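Side-chain contact in transmembrane beta-barrels (Synthetic construct, PDB 6X9Z), which is a de novo designed protein that folds into an eight-stranded antiparallel beta-barrel intended to span a lipid membrane: residues A[11-16]-A[99-104]. Numbering follows the deposited sequence.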
ATOM      1  N   TYR A  11       3.240   0.246   7.371  1.00 31.42           N
ATOM      2  CA  TYR A  11       1.793   0.199   7.291  1.00 31.17           C
ATOM      3  C   TYR A  11       1.307  -1.218   7.546  1.00 31.65           C
ATOM      4  O   TYR A  11       2.040  -2.193   7.348  1.00 31.38           O
ATOM      5  CB  TYR A  11       1.290   0.693   5.928  1.00 30.88           C
ATOM      6  CG  TYR A  11       1.655  -0.191   4.753  1.00 32.13           C
ATOM      7  CD1 TYR A  11       0.851  -1.268   4.395  1.00 32.28           C
ATOM      8  CD2 TYR A  11       2.786   0.063   3.986  1.00 32.78           C
ATOM      9  CE1 TYR A  11       1.161  -2.073   3.323  1.00 32.90           C
ATOM     10  CE2 TYR A  11       3.108  -0.742   2.904  1.00 33.57           C
ATOM     11  CZ  TYR A  11       2.289  -1.811   2.579  1.00 34.15           C
ATOM     12  OH  TYR A  11       2.595  -2.617   1.504  1.00 35.75           O
ATOM     13  N   VAL A  12       0.061  -1.317   7.994  1.00 31.00           N
ATOM     14  CA  VAL A  12      -0.642  -2.591   8.092  1.00 31.37           C
ATOM     15  C   VAL A  12      -2.063  -2.363   7.600  1.00 31.75           C
ATOM     16  O   VAL A  12      -2.741  -1.435   8.053  1.00 31.33           O
ATOM     17  CB  VAL A  12      -0.629  -3.155   9.526  1.00 30.96           C
ATOM     18  CG1 VAL A  12       0.751  -3.697   9.864  1.00 30.53           C
ATOM     19  CG2 VAL A  12      -1.026  -2.089  10.525  1.00 30.52           C
ATOM     20  N   VAL A  13      -2.506  -3.181   6.649  1.00 31.92           N
ATOM     21  CA  VAL A  13      -3.820  -2.989   6.053  1.00 32.30           C
ATOM     22  C   VAL A  13      -4.548  -4.319   5.967  1.00 32.62           C
ATOM     23  O   VAL A  13      -3.943  -5.391   5.896  0.88 33.03           O
ATOM     24  CB  VAL A  13      -3.754  -2.338   4.653  1.00 32.15           C
ATOM     25  CG1 VAL A  13      -3.013  -1.023   4.714  1.00 31.20           C
ATOM     26  CG2 VAL A  13      -3.117  -3.285   3.642  1.00 33.18           C
ATOM     27  N   VAL A  14      -5.873  -4.226   5.971  1.00 32.94           N
ATOM     28  CA  VAL A  14      -6.755  -5.350   5.704  1.00 33.46           C
ATOM     29  C   VAL A  14      -7.496  -5.038   4.413  1.00 33.71           C
ATOM     30  O   VAL A  14      -8.094  -3.963   4.277  1.00 33.52           O
ATOM     31  CB  VAL A  14      -7.726  -5.605   6.868  1.00 32.96           C
ATOM     32  CG1 VAL A  14      -8.349  -4.297   7.350  1.00 33.13           C
ATOM     33  CG2 VAL A  14      -8.792  -6.599   6.454  1.00 33.73           C
ATOM     34  N   GLY A  15      -7.431  -5.959   3.460  1.00 34.41           N
ATOM     35  CA  GLY A  15      -8.006  -5.766   2.137  1.00 35.15           C
ATOM     36  C   GLY A  15      -9.102  -6.783   1.879  1.00 35.28           C
ATOM     37  O   GLY A  15      -8.935  -7.971   2.160  1.00 35.23           O
ATOM     38  N   TYR A  16     -10.218  -6.303   1.341  1.00 35.10           N
ATOM     39  CA  TYR A  16     -11.377  -7.133   1.031  1.00 35.64           C
ATOM     40  C   TYR A  16     -11.518  -7.196  -0.485  1.00 36.23           C
ATOM     41  O   TYR A  16     -11.861  -6.195  -1.123  1.00 36.23           O
ATOM     42  CB  TYR A  16     -12.639  -6.570   1.680  1.00 34.74           C
ATOM     43  CG  TYR A  16     -12.533  -6.376   3.175  1.00 34.34           C
ATOM     44  CD1 TYR A  16     -13.010  -7.338   4.055  0.48 34.15           C
ATOM     45  CD2 TYR A  16     -11.964  -5.224   3.707  0.62 33.93           C
ATOM     46  CE1 TYR A  16     -12.922  -7.162   5.421  1.00 33.63           C
ATOM     47  CE2 TYR A  16     -11.867  -5.042   5.070  0.82 33.62           C
ATOM     48  CZ  TYR A  16     -12.350  -6.013   5.922  0.47 33.54           C
ATOM     49  OH  TYR A  16     -12.259  -5.836   7.283  0.10 33.30           O
ATOM     50  N   ALA A  99      -1.172   7.826  10.492  1.00 30.43           N
ATOM     51  CA  ALA A  99      -2.040   8.203   9.391  1.00 30.51           C
ATOM     52  C   ALA A  99      -2.978   7.044   9.102  1.00 30.83           C
ATOM     53  O   ALA A  99      -2.602   5.878   9.237  1.00 29.81           O
ATOM     54  CB  ALA A  99      -1.236   8.566   8.139  1.00 30.25           C
ATOM     55  N   LEU A 100      -4.207   7.378   8.723  1.00 30.31           N
ATOM     56  CA  LEU A 100      -5.167   6.382   8.277  1.00 30.39           C
ATOM     57  C   LEU A 100      -5.001   6.162   6.784  1.00 31.06           C
ATOM     58  O   LEU A 100      -4.794   7.110   6.020  1.00 29.97           O
ATOM     59  CB  LEU A 100      -6.595   6.818   8.588  1.00 30.01           C
ATOM     60  CG  LEU A 100      -6.791   7.226  10.046  1.00 30.29           C
ATOM     61  CD1 LEU A 100      -8.207   7.698  10.260  1.00 30.83           C
ATOM     62  CD2 LEU A 100      -6.439   6.072  10.971  1.00 30.23           C
ATOM     63  N   MET A 101      -5.091   4.904   6.375  1.00 30.30           N
ATOM     64  CA  MET A 101      -4.781   4.501   5.014  1.00 30.53           C
ATOM     65  C   MET A 101      -5.997   3.821   4.412  1.00 31.53           C
ATOM     66  O   MET A 101      -6.576   2.919   5.025  1.00 31.58           O
ATOM     67  CB  MET A 101      -3.574   3.567   4.996  1.00 30.64           C
ATOM     68  CG  MET A 101      -3.161   3.079   3.626  1.00 30.63           C
ATOM     69  SD  MET A 101      -1.723   2.011   3.801  1.00 33.42           S
ATOM     70  CE  MET A 101      -1.389   1.589   2.098  1.00 33.64           C
ATOM     71  N   VAL A 102      -6.393   4.270   3.230  1.00 31.30           N
ATOM     72  CA  VAL A 102      -7.442   3.630   2.450  1.00 31.73           C
ATOM     73  C   VAL A 102      -6.938   3.508   1.023  1.00 32.31           C
ATOM     74  O   VAL A 102      -6.275   4.416   0.505  1.00 31.54           O
ATOM     75  CB  VAL A 102      -8.773   4.405   2.506  1.00 31.59           C
ATOM     76  CG1 VAL A 102      -9.257   4.516   3.943  1.00 31.22           C
ATOM     77  CG2 VAL A 102      -8.626   5.784   1.883  1.00 31.71           C
ATOM     78  N   GLU A 103      -7.230   2.377   0.398  1.00 32.59           N
ATOM     79  CA  GLU A 103      -6.660   2.080  -0.904  1.00 33.05           C
ATOM     80  C   GLU A 103      -7.627   1.220  -1.693  1.00 34.19           C
ATOM     81  O   GLU A 103      -8.078   0.181  -1.206  1.00 34.55           O
ATOM     82  CB  GLU A 103      -5.319   1.364  -0.757  1.00 32.77           C
ATOM     83  CG  GLU A 103      -4.764   0.839  -2.056  1.00 34.22           C
ATOM     84  CD  GLU A 103      -3.375   0.287  -1.892  1.00 35.46           C
ATOM     85  OE1 GLU A 103      -2.618   0.833  -1.059  1.00 35.81           O
ATOM     86  OE2 GLU A 103      -3.043  -0.694  -2.589  1.00 36.63           O
ATOM     87  N   TYR A 104      -7.943   1.664  -2.901  1.00 34.69           N
ATOM     88  CA  TYR A 104      -8.627   0.838  -3.881  1.00 36.33           C
ATOM     89  C   TYR A 104      -7.582   0.259  -4.823  1.00 37.23           C
ATOM     90  O   TYR A 104      -6.736   0.994  -5.345  1.00 36.52           O
ATOM     91  CB  TYR A 104      -9.663   1.649  -4.656  1.00 36.83           C
ATOM     92  CG  TYR A 104     -10.273   0.893  -5.807  1.00 38.78           C
ATOM     93  CD1 TYR A 104      -9.939   1.203  -7.118  1.00 39.74           C
ATOM     94  CD2 TYR A 104     -11.175  -0.137  -5.583  1.00 39.46           C
ATOM     95  CE1 TYR A 104     -10.494   0.514  -8.175  1.00 40.71           C
ATOM     96  CE2 TYR A 104     -11.732  -0.835  -6.633  1.00 40.83           C
ATOM     97  CZ  TYR A 104     -11.389  -0.507  -7.925  1.00 41.79           C
ATOM     98  OH  TYR A 104     -11.946  -1.198  -8.974  1.00 43.32           O
TER
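The sulfur of Met101 is the atom on which this contact turns, since both Val13 and Tyr11 reach it. Val13 comes closest, with CG1 3.4 Å from Met101 SD, a tight fit for a methyl group against a thioether. From the Tyr11 side the approach is made at the root of the side chain: CB lies 3.9 Å from Met101 SD, and ring carbon CG 4.1 Å. The sulfur is 4.8 Å from the centroid of the Tyr11 ring and 39° off its normal, which identifies an oblique Met-aromatic contact. The terminal methyl carries on over the same ring, CE standing 4.3 Å above the plane but displaced toward the rim, and it also meets Val13 CG1 at 4.0 Å. Met101 reaches strand 8-17 because its chain is fully extended, with CG anti to the backbone N (chi1 180°) and the later torsions likewise trans. The phenol oxygen of Tyr11 is engaged away from the sulfur, in a hydrogen bond to Asp39. No hydrogen bond crosses between the segments, and the contact buries 123 Å² of mainly apolar surface; the closest CA atoms, of Val13 and Met101, stand 7.6 Å apart. The spacing reflects the barrel's topology. Strands 8-17 and 98-106 are not direct neighbours, because strand 112-121 lies between them where the barrel closes. Tyr11, Val13 and Met101 point into the barrel interior and meet across that strand, while Val12 faces out, the alternation of a beta-barrel wall. Val12 and Val14 make backbone hydrogen bonds to its Ile118 and Ile116, Tyr11 and Val13 pair on the other edge with Gly27 and Val25 of strand 22-31, and Met101 packs against Leu91 of strand 82-93.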